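Local atomic coordinates of DNA polymerase III, beta subunit (Thermotoga maritima, PDB entry 1VPK), a protein that probably tethers DNA polymerase and other proteins to DNA for processive replication, as a ring-shaped head-to-tail homodimer that surrounds the duplex. Residues Leu20-Lys25 with Lys89-Leu94; Ile26-Lys31 with Met210-Asn215; Pro40-Phe45 with Cys57-Glu62; Thr63-Thr68 with Asn239-Val244. One frame throughout, in Å; residues are numbered along the deposited sequence. Where two conformers were deposited one is given.

In the fold
Contacts 2 and 4 join the N-terminal domain to the central one, while contacts 1 and 3 lie within the N-terminal domain. Contacts 1 and 2 share helix 19-29, and they meet where Val91 CG2 lies 4.0 Å from Ile26 CG2. Contacts 3 and 4 share one antiparallel sheet, in which strands 53-59 and 63-68 are neighbours; Ala58 O and Val65 N, 2.8 Å apart, probably form one of its hydrogen bonds. Contact 2 packs on contact 4, their centres about 10 Å apart, with Ile28 CG2 at 3.6 Å from Val241 CG1. A salt bridge, Lys25 NZ to Asp240 OD2 at 2.8 Å, ties the helix of contact 1 to the strand pair of contact 4.

Contact 1: Leu20-Lys25 with Lys89-Leu94; sequences LELKDK and KMVKVL
Lys23 lays the middle of its side chain obliquely across Val91, where helix 19-29 passes the end of helix 87-91. The backbones run close here, and the methyl Val91 CG2 lies 3.9 Å from Lys23 CA. With chi1 at -56°, Val91 has CG2 between its own backbone N and carbonyl carbon and CG1 beside the N, so its two methyls serve different neighbours: CG2 meets Lys23, while CG1 lies 4.2 Å from Leu22 CD2. That same leucine methyl also touches Leu94, with Leu22 CD2 at 4.3 Å from Leu94 CD1, which makes a small apolar patch of three branched side chains.

Lys23 starts out extended, CG anti to the backbone N (chi1 -170°), and its CG packs 4.1 Å from Val91 CG2. The chain then turns at chi3 (65°). At that bend CD lies over the backbone of 89-94, 3.9 Å from Val91 O and 4.1 Å from Lys92 CA. The lysine therefore contributes its methylenes, not its charge, to the contact. Elsewhere on helix 19-29, Lys25 forms salt bridges with both Glu21 and Asp240.

Leu22 and Leu94 both rest on Thr99 of strand 98-104, and Leu94 and Met90 continue onto Ile110 of strand 107-112 and Phe117 of strand 115-120. Residues 89-94 thus lie against helix 19-29 and these strands, while Lys89 and Val93 pack on Val283 and Arg280 of the second subunit.

Contact 2: Ile26-Lys31 with Met210-Asn215; sequences ITIASK and MKEVQN
Asn215 and Glu212, on helix 207-218, reach across to the C-terminal part of helix 19-29 and the residues after it. Asn215 ND2 donates to Thr27 O at 2.8 Å, in a bond that is practically straight (179°) and lies in the plane of the amide. Thr27 O is gripped by three donors in all, since Ser30 OG, at 2.7 Å, and Ser30 N also point their hydrogens at it. The threonine's own hydroxyl OG1 is engaged with Lys23 O, one turn back.

The amide nitrogen of Asn215 also bonds within its own helix, to Glu212 OE1 at 3.2 Å. This bond is more bent (147°) and tilted from the amide plane. Glu212 has CG anti to its backbone N (chi1 175°) and then bends at chi2, which brings the carboxylate back toward the other segment. There OE1 accepts a weak bond from Lys31 N at 3.3 Å, and Glu212 OE2 stands 2.6 Å from Ile28 O, near enough that the acid may carry a proton.

Lys31 runs over the Asn215 side chain, with Lys31 CG 4.0 Å from Asn215 CG, and its ammonium group donates to water 1, which donates in turn to Lys211 O.

With an alanine here instead of Asn215, Thr27 O would probably lose its cross-segment donor and the Glu212 carboxylate would be less firmly held.

This is a junction of helix 207-218 with the end of helix 19-29, between the central and N-terminal domains; in DNA sliding rings of this family, helices of the successive domains line the central hole.

Contact 3: Pro40-Phe45 with Cys57-Glu62; sequences PILAGF and CATDLE
Leu42 packs against Thr59 and Leu61 at the open end of the beta hairpin formed by strands 44-50 and 53-59, just where the incoming chain leaves a 3-10 turn to enter the first strand. Its two methyls divide the work. Leu42 runs alongside Thr59, with Leu42 CD2 at 4.0 Å from Thr59 CG2. Leu61 is set crosswise to it, and Leu42 CD1 meets both Leu61 CG and Leu61 CD2, each at 3.6 Å. An alanine at Leu42 would remove both methyls and would probably open a gap beside Thr59, with Leu61 left freer to turn.

Further into the hairpin, Phe45 turns CG away from its own carbonyl carbon (chi1 -63°), which sets the ring beside Cys57 O. That oxygen sits at the ring edge, near its plane, 3.8 Å from Phe45 CD1. The same oxygen takes a CA-H...O contact from Phe45 CA at 3.3 Å, while the methyl of Ala58 meets the ring obliquely. Ile26 and Ala29 of helix 19-29 also pack on this phenylalanine.

Beyond Thr59 the chain turns away through two overlapping side-chain turns. Thr59 OG1 accepts from Leu61 N at 2.9 Å, an ST turn, and is also hydrogen-bonded to Thr63 O; Asp60 OD1 accepts from Glu62 N, an Asx turn, while OD2 forms a salt bridge with Lys208.

Between the two segments, water 2 accepts from Thr59 N at 2.8 Å and lies 2.8 Å from Leu42 O and 2.7 Å from Gly44 O, so that its two protons cannot serve every acceptor near it.

Contact 4: Thr63-Thr68 with Asn239-Val244; sequences TGVKAT and NDVETV
Strands 63-68 and 241-246 form the antiparallel seam at which the N-terminal and central domains merge their strands into one continuous sheet. Five backbone hydrogen bonds join Thr63-Thr68 to Asn239-Val244. Gly64 and Val244 pair reciprocally, Gly64 N to Val244 O at 2.9 Å and Val244 N to Gly64 O at 2.8 Å. Lys66 and Glu242 do the same, and Thr68 N closes the row on Asp240 O at 2.7 Å. All five are nearly straight.

Val65, Ala67, Val241 and Thr243 point to the face lined by helices 19-29 and 207-218. There Val65 has CG1 anti to its backbone N (chi1 177°) and set 3.7 Å from Val241 CG1, while Val65 CG2 faces Thr243 OG1 at 3.8 Å. On the other face Lys66 runs fully extended to a cation-pi contact with Tyr55, and Glu242 bends back to Ser237. At the end of the pair, water 3 donates to Lys66 O and hydrogen-bonds with Thr68 OG1.

Mostly apolar groups thus fill the helix side, with Lys66 and Glu242 on the other face beside Val244, while the join itself is made by backbone bonds, which depend little on sequence and continue the sheet across the two domains.

Contact 1: Leu20-Lys25 with Lys89-Leu94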
loop_
_atom_site.group_PDB
_atom_site.type_symbol
_atom_site.label_atom_id
_atom_site.label_comp_id
_atom_site.label_asym_id
_atom_site.label_seq_id
_atom_site.Cartn_x
_atom_site.Cartn_y
_atom_site.Cartn_z
ATOM N N LEU A 20 -24.192 -1.569 -11.719
ATOM C CA LEU A 20 -23.031 -2.090 -12.438
ATOM C C LEU A 20 -22.727 -1.300 -13.731
ATOM O O LEU A 20 -21.543 -0.962 -14.007
ATOM C CB LEU A 20 -23.269 -3.581 -12.710
ATOM C CG LEU A 20 -22.069 -4.295 -13.307
ATOM C CD1 LEU A 20 -20.840 -4.255 -12.350
ATOM C CD2 LEU A 20 -22.473 -5.717 -13.632
ATOM N N GLU A 21 -23.775 -0.962 -14.495
ATOM C CA GLU A 21 -23.624 -0.136 -15.719
ATOM C C GLU A 21 -23.109 1.263 -15.424
ATOM O O GLU A 21 -22.194 1.742 -16.099
ATOM C CB GLU A 21 -24.940 -0.043 -16.465
ATOM C CG GLU A 21 -24.935 0.859 -17.693
ATOM C CD GLU A 21 -24.029 0.422 -18.846
ATOM O OE1 GLU A 21 -23.490 -0.715 -18.872
ATOM O OE2 GLU A 21 -23.925 1.217 -19.800
ATOM N N LEU A 22 -23.732 1.944 -14.454
ATOM C CA LEU A 22 -23.317 3.256 -14.082
ATOM C C LEU A 22 -21.888 3.245 -13.605
ATOM O O LEU A 22 -21.115 4.143 -13.948
ATOM C CB LEU A 22 -24.247 3.834 -12.969
ATOM C CG LEU A 22 -24.020 5.288 -12.587
ATOM C CD1 LEU A 22 -24.281 6.233 -13.777
ATOM C CD2 LEU A 22 -24.907 5.671 -11.366
ATOM N N LYS A 23 -21.562 2.313 -12.721
ATOM C CA LYS A 23 -20.200 2.153 -12.208
ATOM C C LYS A 23 -19.154 1.950 -13.325
ATOM O O LYS A 23 -18.092 2.590 -13.349
ATOM C CB LYS A 23 -20.172 0.949 -11.278
ATOM C CG LYS A 23 -18.882 0.802 -10.476
ATOM C CD LYS A 23 -19.058 -0.251 -9.335
ATOM C CE LYS A 23 -19.292 -1.675 -9.854
ATOM N NZ LYS A 23 -19.356 -2.727 -8.751
ATOM N N ASP A 24 -19.452 1.019 -14.226
ATOM C CA ASP A 24 -18.601 0.713 -15.393
ATOM C C ASP A 24 -18.359 1.949 -16.280
ATOM O O ASP A 24 -17.221 2.257 -16.640
ATOM C CB ASP A 24 -19.235 -0.433 -16.195
ATOM C CG ASP A 24 -19.224 -1.762 -15.436
ATOM O OD1 ASP A 24 -18.888 -1.774 -14.219
ATOM O OD2 ASP A 24 -19.559 -2.800 -16.060
ATOM N N LYS A 25 -19.412 2.688 -16.616
ATOM C CA LYS A 25 -19.243 3.878 -17.484
ATOM C C LYS A 25 -18.528 5.069 -16.827
ATOM O O LYS A 25 -17.734 5.771 -17.477
ATOM C CB LYS A 25 -20.602 4.298 -18.094
ATOM C CG LYS A 25 -21.204 3.178 -18.962
ATOM C CD LYS A 25 -20.415 3.077 -20.307
ATOM C CE LYS A 25 -20.648 1.799 -21.106
ATOM N NZ LYS A 25 -22.009 1.402 -21.465
ATOM N N LYS A 89 -16.060 7.884 -6.233
ATOM C CA LYS A 89 -16.157 7.229 -4.910
ATOM C C LYS A 89 -17.572 6.720 -4.616
ATOM O O LYS A 89 -17.760 5.619 -4.096
ATOM C CB LYS A 89 -15.674 8.156 -3.798
ATOM C CG LYS A 89 -14.178 8.464 -3.927
ATOM C CD LYS A 89 -13.629 9.208 -2.727
ATOM C CE LYS A 89 -12.143 9.535 -2.889
ATOM N NZ LYS A 89 -11.506 9.789 -1.549
ATOM N N MET A 90 -18.555 7.528 -4.997
ATOM C CA MET A 90 -19.920 7.245 -4.712
ATOM C C MET A 90 -20.405 5.988 -5.413
ATOM O O MET A 90 -21.070 5.114 -4.773
ATOM C CB MET A 90 -20.778 8.385 -5.200
ATOM C CG MET A 90 -22.186 8.059 -5.113
ATOM S SD MET A 90 -23.223 9.051 -6.097
ATOM C CE MET A 90 -22.898 8.327 -7.685
ATOM N N VAL A 91 -20.119 5.891 -6.720
ATOM C CA VAL A 91 -20.681 4.789 -7.503
ATOM C C VAL A 91 -20.152 3.454 -7.074
ATOM O O VAL A 91 -20.869 2.445 -7.224
ATOM C CB VAL A 91 -20.536 4.898 -9.065
ATOM C CG1 VAL A 91 -21.137 6.171 -9.512
ATOM C CG2 VAL A 91 -19.083 4.755 -9.508
ATOM N N LYS A 92 -18.913 3.442 -6.577
ATOM C CA LYS A 92 -18.278 2.204 -6.098
ATOM C C LYS A 92 -18.889 1.659 -4.813
ATOM O O LYS A 92 -18.651 0.514 -4.461
ATOM C CB LYS A 92 -16.744 2.358 -5.981
ATOM C CG LYS A 92 -16.099 2.618 -7.386
ATOM C CD LYS A 92 -14.571 2.825 -7.361
ATOM C CE LYS A 92 -14.156 3.817 -8.475
ATOM N NZ LYS A 92 -12.703 3.723 -8.938
ATOM N N VAL A 93 -19.704 2.454 -4.123
ATOM C CA VAL A 93 -20.357 1.988 -2.893
ATOM C C VAL A 93 -21.900 1.943 -2.917
ATOM O O VAL A 93 -22.508 1.595 -1.905
ATOM C CB VAL A 93 -19.876 2.827 -1.647
ATOM C CG1 VAL A 93 -18.343 2.719 -1.471
ATOM C CG2 VAL A 93 -20.281 4.284 -1.780
ATOM N N LEU A 94 -22.540 2.300 -4.030
ATOM C CA LEU A 94 -23.995 2.172 -4.122
ATOM C C LEU A 94 -24.324 0.696 -3.838
ATOM O O LEU A 94 -23.690 -0.163 -4.388
ATOM C CB LEU A 94 -24.504 2.598 -5.507
ATOM C CG LEU A 94 -24.254 4.102 -5.804
ATOM C CD1 LEU A 94 -24.648 4.439 -7.227
ATOM C CD2 LEU A 94 -24.980 5.015 -4.801
#

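Contact 2: Ile26-Lys31 with Met210-Asn215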
loop_
_atom_site.group_PDB
_atom_site.type_symbol
_atom_site.label_atom_id
_atom_site.label_comp_id
_atom_site.label_asym_id
_atom_site.label_seq_id
_atom_site.Cartn_x
_atom_site.Cartn_y
_atom_site.Cartn_z
ATOM N N ILE A 26 -18.792 5.292 -15.539
ATOM C CA ILE A 26 -18.051 6.288 -14.767
ATOM C C ILE A 26 -16.570 5.924 -14.719
ATOM O O ILE A 26 -15.721 6.766 -14.955
ATOM C CB ILE A 26 -18.655 6.441 -13.349
ATOM C CG1 ILE A 26 -20.030 7.130 -13.438
ATOM C CG2 ILE A 26 -17.687 7.129 -12.381
ATOM C CD1 ILE A 26 -19.982 8.527 -13.782
ATOM N N THR A 27 -16.276 4.669 -14.374
ATOM C CA THR A 27 -14.913 4.175 -14.274
ATOM C C THR A 27 -14.174 4.330 -15.583
ATOM O O THR A 27 -13.017 4.781 -15.615
ATOM C CB THR A 27 -14.918 2.677 -13.844
ATOM O OG1 THR A 27 -15.523 2.589 -12.556
ATOM C CG2 THR A 27 -13.542 2.115 -13.719
ATOM N N ILE A 28 -14.841 3.968 -16.665
ATOM C CA ILE A 28 -14.232 4.048 -17.975
ATOM C C ILE A 28 -13.839 5.454 -18.382
ATOM O O ILE A 28 -12.768 5.656 -18.969
ATOM C CB ILE A 28 -15.150 3.450 -19.051
ATOM C CG1 ILE A 28 -15.110 1.958 -18.890
ATOM C CG2 ILE A 28 -14.677 3.857 -20.491
ATOM C CD1 ILE A 28 -16.180 1.194 -19.640
ATOM N N ALA A 29 -14.719 6.408 -18.119
ATOM C CA ALA A 29 -14.472 7.822 -18.397
ATOM C C ALA A 29 -13.487 8.520 -17.481
ATOM O O ALA A 29 -12.932 9.558 -17.866
ATOM C CB ALA A 29 -15.804 8.586 -18.394
ATOM N N SER A 30 -13.238 7.951 -16.304
ATOM C CA SER A 30 -12.590 8.651 -15.221
ATOM C C SER A 30 -11.169 9.109 -15.497
ATOM O O SER A 30 -10.781 10.118 -14.963
ATOM C CB SER A 30 -12.605 7.836 -13.918
ATOM O OG SER A 30 -11.893 6.658 -14.097
ATOM N N LYS A 31 -10.414 8.398 -16.342
ATOM C CA LYS A 31 -9.021 8.764 -16.523
ATOM C C LYS A 31 -8.808 9.824 -17.633
ATOM O O LYS A 31 -7.675 10.195 -17.957
ATOM C CB LYS A 31 -8.139 7.525 -16.698
ATOM C CG LYS A 31 -8.051 6.671 -15.423
ATOM C CD LYS A 31 -6.766 5.895 -15.389
ATOM C CE LYS A 31 -6.435 5.203 -14.036
ATOM N NZ LYS A 31 -4.968 4.704 -14.157
ATOM N N MET A 210 -2.704 7.430 -22.944
ATOM C CA MET A 210 -2.449 5.994 -22.866
ATOM C C MET A 210 -2.965 5.277 -21.643
ATOM O O MET A 210 -3.396 4.127 -21.748
ATOM C CB MET A 210 -0.943 5.746 -23.051
ATOM C CG MET A 210 -0.489 6.035 -24.474
ATOM S SD MET A 210 -1.318 5.045 -25.725
ATOM C CE MET A 210 -0.874 3.338 -25.324
ATOM N N LYS A 211 -2.964 5.970 -20.504
ATOM C CA LYS A 211 -3.594 5.486 -19.291
ATOM C C LYS A 211 -5.128 5.397 -19.420
ATOM O O LYS A 211 -5.785 4.505 -18.840
ATOM C CB LYS A 211 -3.175 6.370 -18.118
ATOM C CG LYS A 211 -1.674 6.153 -17.756
ATOM C CD LYS A 211 -1.252 6.940 -16.515
ATOM C CE LYS A 211 0.309 6.952 -16.206
ATOM N NZ LYS A 211 0.674 8.276 -15.493
ATOM N N GLU A 212 -5.704 6.289 -20.212
ATOM C CA GLU A 212 -7.118 6.176 -20.503
ATOM C C GLU A 212 -7.321 4.988 -21.456
ATOM O O GLU A 212 -8.267 4.248 -21.290
ATOM C CB GLU A 212 -7.704 7.495 -21.050
ATOM C CG GLU A 212 -9.154 7.398 -21.491
ATOM C CD GLU A 212 -10.143 6.869 -20.445
ATOM O OE1 GLU A 212 -9.904 6.841 -19.210
ATOM O OE2 GLU A 212 -11.252 6.531 -20.869
ATOM N N VAL A 213 -6.432 4.794 -22.421
ATOM C CA VAL A 213 -6.540 3.641 -23.336
ATOM C C VAL A 213 -6.587 2.352 -22.515
ATOM O O VAL A 213 -7.505 1.523 -22.693
ATOM C CB VAL A 213 -5.388 3.626 -24.382
ATOM C CG1 VAL A 213 -5.320 2.311 -25.129
ATOM C CG2 VAL A 213 -5.606 4.751 -25.389
ATOM N N GLN A 214 -5.652 2.243 -21.565
ATOM C CA GLN A 214 -5.535 1.084 -20.713
ATOM C C GLN A 214 -6.817 0.916 -19.882
ATOM O O GLN A 214 -7.309 -0.200 -19.659
ATOM C CB GLN A 214 -4.390 1.262 -19.740
ATOM C CG GLN A 214 -3.048 0.845 -20.183
ATOM C CD GLN A 214 -2.149 0.640 -18.964
ATOM O OE1 GLN A 214 -1.927 1.578 -18.177
ATOM N NE2 GLN A 214 -1.678 -0.584 -18.777
ATOM N N ASN A 215 -7.335 2.032 -19.389
ATOM C CA ASN A 215 -8.542 2.035 -18.564
ATOM C C ASN A 215 -9.728 1.481 -19.356
ATOM O O ASN A 215 -10.529 0.671 -18.865
ATOM C CB ASN A 215 -8.829 3.475 -18.117
ATOM C CG ASN A 215 -9.941 3.560 -17.134
ATOM O OD1 ASN A 215 -9.959 2.835 -16.142
ATOM N ND2 ASN A 215 -10.873 4.467 -17.378
HETATM O O HOH W 1 -5.139 3.173 -16.813
#

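Contact 3: Pro40-Phe45 with Cys57-Glu62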
loop_
_atom_site.group_PDB
_atom_site.type_symbol
_atom_site.label_atom_id
_atom_site.label_comp_id
_atom_site.label_asym_id
_atom_site.label_seq_id
_atom_site.Cartn_x
_atom_site.Cartn_y
_atom_site.Cartn_z
ATOM N N PRO A 40 -11.716 23.544 -13.163
ATOM C CA PRO A 40 -12.402 22.670 -12.221
ATOM C C PRO A 40 -13.598 21.949 -12.879
ATOM O O PRO A 40 -13.913 20.828 -12.544
ATOM C CB PRO A 40 -12.881 23.663 -11.154
ATOM C CG PRO A 40 -11.893 24.683 -11.146
ATOM C CD PRO A 40 -11.474 24.869 -12.574
ATOM N N ILE A 41 -14.248 22.623 -13.807
ATOM C CA ILE A 41 -15.264 22.047 -14.651
ATOM C C ILE A 41 -14.809 20.782 -15.388
ATOM O O ILE A 41 -15.559 19.801 -15.480
ATOM C CB ILE A 41 -15.737 23.098 -15.691
ATOM C CG1 ILE A 41 -16.746 22.463 -16.639
ATOM C CG2 ILE A 41 -14.593 23.646 -16.507
ATOM C CD1 ILE A 41 -17.799 23.418 -17.039
ATOM N N LEU A 42 -13.564 20.799 -15.886
ATOM C CA LEU A 42 -12.988 19.636 -16.541
ATOM C C LEU A 42 -12.492 18.541 -15.590
ATOM O O LEU A 42 -12.127 17.451 -16.054
ATOM C CB LEU A 42 -11.894 20.038 -17.499
ATOM C CG LEU A 42 -12.330 21.033 -18.597
ATOM C CD1 LEU A 42 -11.264 21.157 -19.674
ATOM C CD2 LEU A 42 -13.603 20.603 -19.258
ATOM N N ALA A 43 -12.558 18.792 -14.285
ATOM C CA ALA A 43 -12.303 17.764 -13.293
ATOM C C ALA A 43 -13.621 17.080 -12.925
ATOM O O ALA A 43 -13.662 16.202 -12.020
ATOM C CB ALA A 43 -11.589 18.394 -12.060
ATOM N N GLY A 44 -14.711 17.461 -13.627
ATOM C CA GLY A 44 -16.002 16.814 -13.490
ATOM C C GLY A 44 -16.459 16.043 -14.725
ATOM O O GLY A 44 -15.925 16.249 -15.842
ATOM N N PHE A 45 -17.442 15.140 -14.512
ATOM C CA PHE A 45 -18.120 14.427 -15.590
ATOM C C PHE A 45 -19.258 15.257 -16.121
ATOM O O PHE A 45 -20.083 15.787 -15.344
ATOM C CB PHE A 45 -18.742 13.099 -15.103
ATOM C CG PHE A 45 -17.747 12.129 -14.609
ATOM C CD1 PHE A 45 -17.015 11.371 -15.505
ATOM C CD2 PHE A 45 -17.570 11.936 -13.265
ATOM C CE1 PHE A 45 -16.085 10.440 -15.064
ATOM C CE2 PHE A 45 -16.621 11.014 -12.796
ATOM C CZ PHE A 45 -15.858 10.294 -13.704
ATOM N N CYS A 57 -19.580 12.043 -20.071
ATOM C CA CYS A 57 -18.331 12.464 -20.744
ATOM C C CYS A 57 -17.266 12.984 -19.773
ATOM O O CYS A 57 -17.571 13.469 -18.665
ATOM C CB CYS A 57 -18.609 13.540 -21.771
ATOM S SG CYS A 57 -19.869 13.101 -23.000
ATOM N N ALA A 58 -16.021 12.903 -20.207
ATOM C CA ALA A 58 -14.916 13.540 -19.471
ATOM C C ALA A 58 -13.886 13.967 -20.504
ATOM O O ALA A 58 -13.707 13.292 -21.539
ATOM C CB ALA A 58 -14.316 12.576 -18.554
ATOM N N THR A 59 -13.232 15.092 -20.250
ATOM C CA THR A 59 -12.120 15.507 -21.071
ATOM C C THR A 59 -11.177 16.385 -20.268
ATOM O O THR A 59 -11.595 17.094 -19.348
ATOM C CB THR A 59 -12.603 16.271 -22.311
ATOM O OG1 THR A 59 -11.499 16.480 -23.204
ATOM C CG2 THR A 59 -13.195 17.671 -21.953
ATOM N N ASP A 60 -9.931 16.377 -20.688
ATOM C CA ASP A 60 -8.953 17.389 -20.322
ATOM C C ASP A 60 -8.490 18.202 -21.512
ATOM O O ASP A 60 -7.468 18.833 -21.454
ATOM C CB ASP A 60 -7.748 16.720 -19.681
ATOM C CG ASP A 60 -7.010 15.788 -20.618
ATOM O OD1 ASP A 60 -7.258 15.794 -21.843
ATOM O OD2 ASP A 60 -6.157 15.028 -20.113
ATOM N N LEU A 61 -9.244 18.198 -22.591
ATOM C CA LEU A 61 -8.907 18.909 -23.829
ATOM C C LEU A 61 -7.852 18.233 -24.718
ATOM O O LEU A 61 -7.662 18.630 -25.882
ATOM C CB LEU A 61 -8.516 20.384 -23.577
ATOM C CG LEU A 61 -9.493 21.276 -22.765
ATOM C CD1 LEU A 61 -9.046 22.680 -22.857
ATOM C CD2 LEU A 61 -10.903 21.154 -23.287
ATOM N N GLU A 62 -7.164 17.220 -24.204
ATOM C CA GLU A 62 -6.276 16.401 -25.052
ATOM C C GLU A 62 -6.910 15.024 -25.285
ATOM O O GLU A 62 -6.862 14.533 -26.409
ATOM C CB GLU A 62 -4.885 16.259 -24.416
ATOM C CG GLU A 62 -4.045 15.107 -25.026
ATOM C CD GLU A 62 -2.669 14.978 -24.383
ATOM O OE1 GLU A 62 -2.614 14.520 -23.199
ATOM O OE2 GLU A 62 -1.679 15.338 -25.087
HETATM O O HOH W 2 -14.018 16.292 -17.801
#

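Contact 4: Thr63-Thr68 with Asn239-Val244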
loop_
_atom_site.group_PDB
_atom_site.type_symbol
_atom_site.label_atom_id
_atom_site.label_comp_id
_atom_site.label_asym_id
_atom_site.label_seq_id
_atom_site.Cartn_x
_atom_site.Cartn_y
_atom_site.Cartn_z
ATOM N N THR A 63 -7.488 14.418 -24.235
ATOM C CA THR A 63 -8.276 13.180 -24.340
ATOM C C THR A 63 -9.762 13.504 -24.015
ATOM O O THR A 63 -10.038 14.259 -23.077
ATOM C CB THR A 63 -7.746 12.090 -23.337
ATOM O OG1 THR A 63 -6.335 11.893 -23.464
ATOM C CG2 THR A 63 -8.507 10.723 -23.511
ATOM N N GLY A 64 -10.695 12.967 -24.783
ATOM C CA GLY A 64 -12.129 13.086 -24.535
ATOM C C GLY A 64 -12.789 11.734 -24.633
ATOM O O GLY A 64 -12.423 10.887 -25.502
ATOM N N VAL A 65 -13.733 11.476 -23.734
ATOM C CA VAL A 65 -14.446 10.213 -23.708
ATOM C C VAL A 65 -15.914 10.521 -23.675
ATOM O O VAL A 65 -16.339 11.348 -22.861
ATOM C CB VAL A 65 -14.163 9.428 -22.449
ATOM C CG1 VAL A 65 -15.022 8.112 -22.433
ATOM C CG2 VAL A 65 -12.717 9.093 -22.342
ATOM N N LYS A 66 -16.676 9.881 -24.557
ATOM C CA LYS A 66 -18.134 9.988 -24.582
ATOM C C LYS A 66 -18.652 8.548 -24.448
ATOM O O LYS A 66 -18.482 7.726 -25.360
ATOM C CB LYS A 66 -18.598 10.614 -25.896
ATOM C CG LYS A 66 -20.096 10.920 -25.954
ATOM C CD LYS A 66 -20.535 11.516 -27.293
ATOM C CE LYS A 66 -21.958 11.999 -27.200
ATOM N NZ LYS A 66 -22.474 12.674 -28.450
ATOM N N ALA A 67 -19.223 8.252 -23.277
ATOM C CA ALA A 67 -19.751 6.951 -22.938
ATOM C C ALA A 67 -21.276 6.982 -22.998
ATOM O O ALA A 67 -21.956 7.812 -22.326
ATOM C CB ALA A 67 -19.275 6.590 -21.550
ATOM N N THR A 68 -21.836 6.090 -23.810
ATOM C CA THR A 68 -23.281 5.922 -23.863
ATOM C C THR A 68 -23.691 4.945 -22.734
ATOM O O THR A 68 -23.139 3.847 -22.620
ATOM C CB THR A 68 -23.694 5.482 -25.248
ATOM O OG1 THR A 68 -23.291 6.503 -26.174
ATOM C CG2 THR A 68 -25.199 5.303 -25.365
ATOM N N ASN A 239 -18.316 -0.508 -28.647
ATOM C CA ASN A 239 -19.762 -0.428 -28.832
ATOM C C ASN A 239 -20.374 0.867 -28.257
ATOM O O ASN A 239 -21.092 1.588 -28.963
ATOM C CB ASN A 239 -20.346 -1.646 -28.083
ATOM C CG ASN A 239 -21.760 -1.958 -28.446
ATOM O OD1 ASN A 239 -22.122 -2.021 -29.630
ATOM N ND2 ASN A 239 -22.576 -2.235 -27.421
ATOM N N ASP A 240 -20.009 1.171 -27.007
ATOM C CA ASP A 240 -20.704 2.146 -26.138
ATOM C C ASP A 240 -19.845 3.359 -25.766
ATOM O O ASP A 240 -20.359 4.292 -25.148
ATOM C CB ASP A 240 -21.015 1.492 -24.788
ATOM C CG ASP A 240 -22.140 0.554 -24.812
ATOM O OD1 ASP A 240 -22.914 0.499 -25.798
ATOM O OD2 ASP A 240 -22.251 -0.167 -23.795
ATOM N N VAL A 241 -18.554 3.320 -26.103
ATOM C CA VAL A 241 -17.558 4.267 -25.623
ATOM C C VAL A 241 -16.683 4.771 -26.760
ATOM O O VAL A 241 -15.976 4.003 -27.424
ATOM C CB VAL A 241 -16.685 3.680 -24.453
ATOM C CG1 VAL A 241 -15.797 4.772 -23.829
ATOM C CG2 VAL A 241 -17.569 3.125 -23.374
ATOM N N GLU A 242 -16.742 6.086 -26.992
ATOM C CA GLU A 242 -15.829 6.756 -27.925
ATOM C C GLU A 242 -14.783 7.515 -27.155
ATOM O O GLU A 242 -15.094 8.416 -26.352
ATOM C CB GLU A 242 -16.571 7.728 -28.817
ATOM C CG GLU A 242 -17.496 7.044 -29.805
ATOM C CD GLU A 242 -16.755 6.414 -31.000
ATOM O OE1 GLU A 242 -15.678 6.932 -31.425
ATOM O OE2 GLU A 242 -17.282 5.403 -31.521
ATOM N N THR A 243 -13.524 7.156 -27.407
ATOM C CA THR A 243 -12.398 7.869 -26.848
ATOM C C THR A 243 -11.621 8.497 -27.994
ATOM O O THR A 243 -11.290 7.808 -28.936
ATOM C CB THR A 243 -11.504 6.913 -26.031
ATOM O OG1 THR A 243 -12.272 6.367 -24.943
ATOM C CG2 THR A 243 -10.302 7.620 -25.465
ATOM N N VAL A 244 -11.309 9.792 -27.879
ATOM C CA VAL A 244 -10.588 10.516 -28.907
ATOM C C VAL A 244 -9.448 11.241 -28.250
ATOM O O VAL A 244 -9.594 11.838 -27.173
ATOM C CB VAL A 244 -11.478 11.480 -29.747
ATOM C CG1 VAL A 244 -12.014 12.657 -28.884
ATOM C CG2 VAL A 244 -10.704 12.020 -30.925
HETATM O O HOH W 3 -20.609 7.084 -27.096
#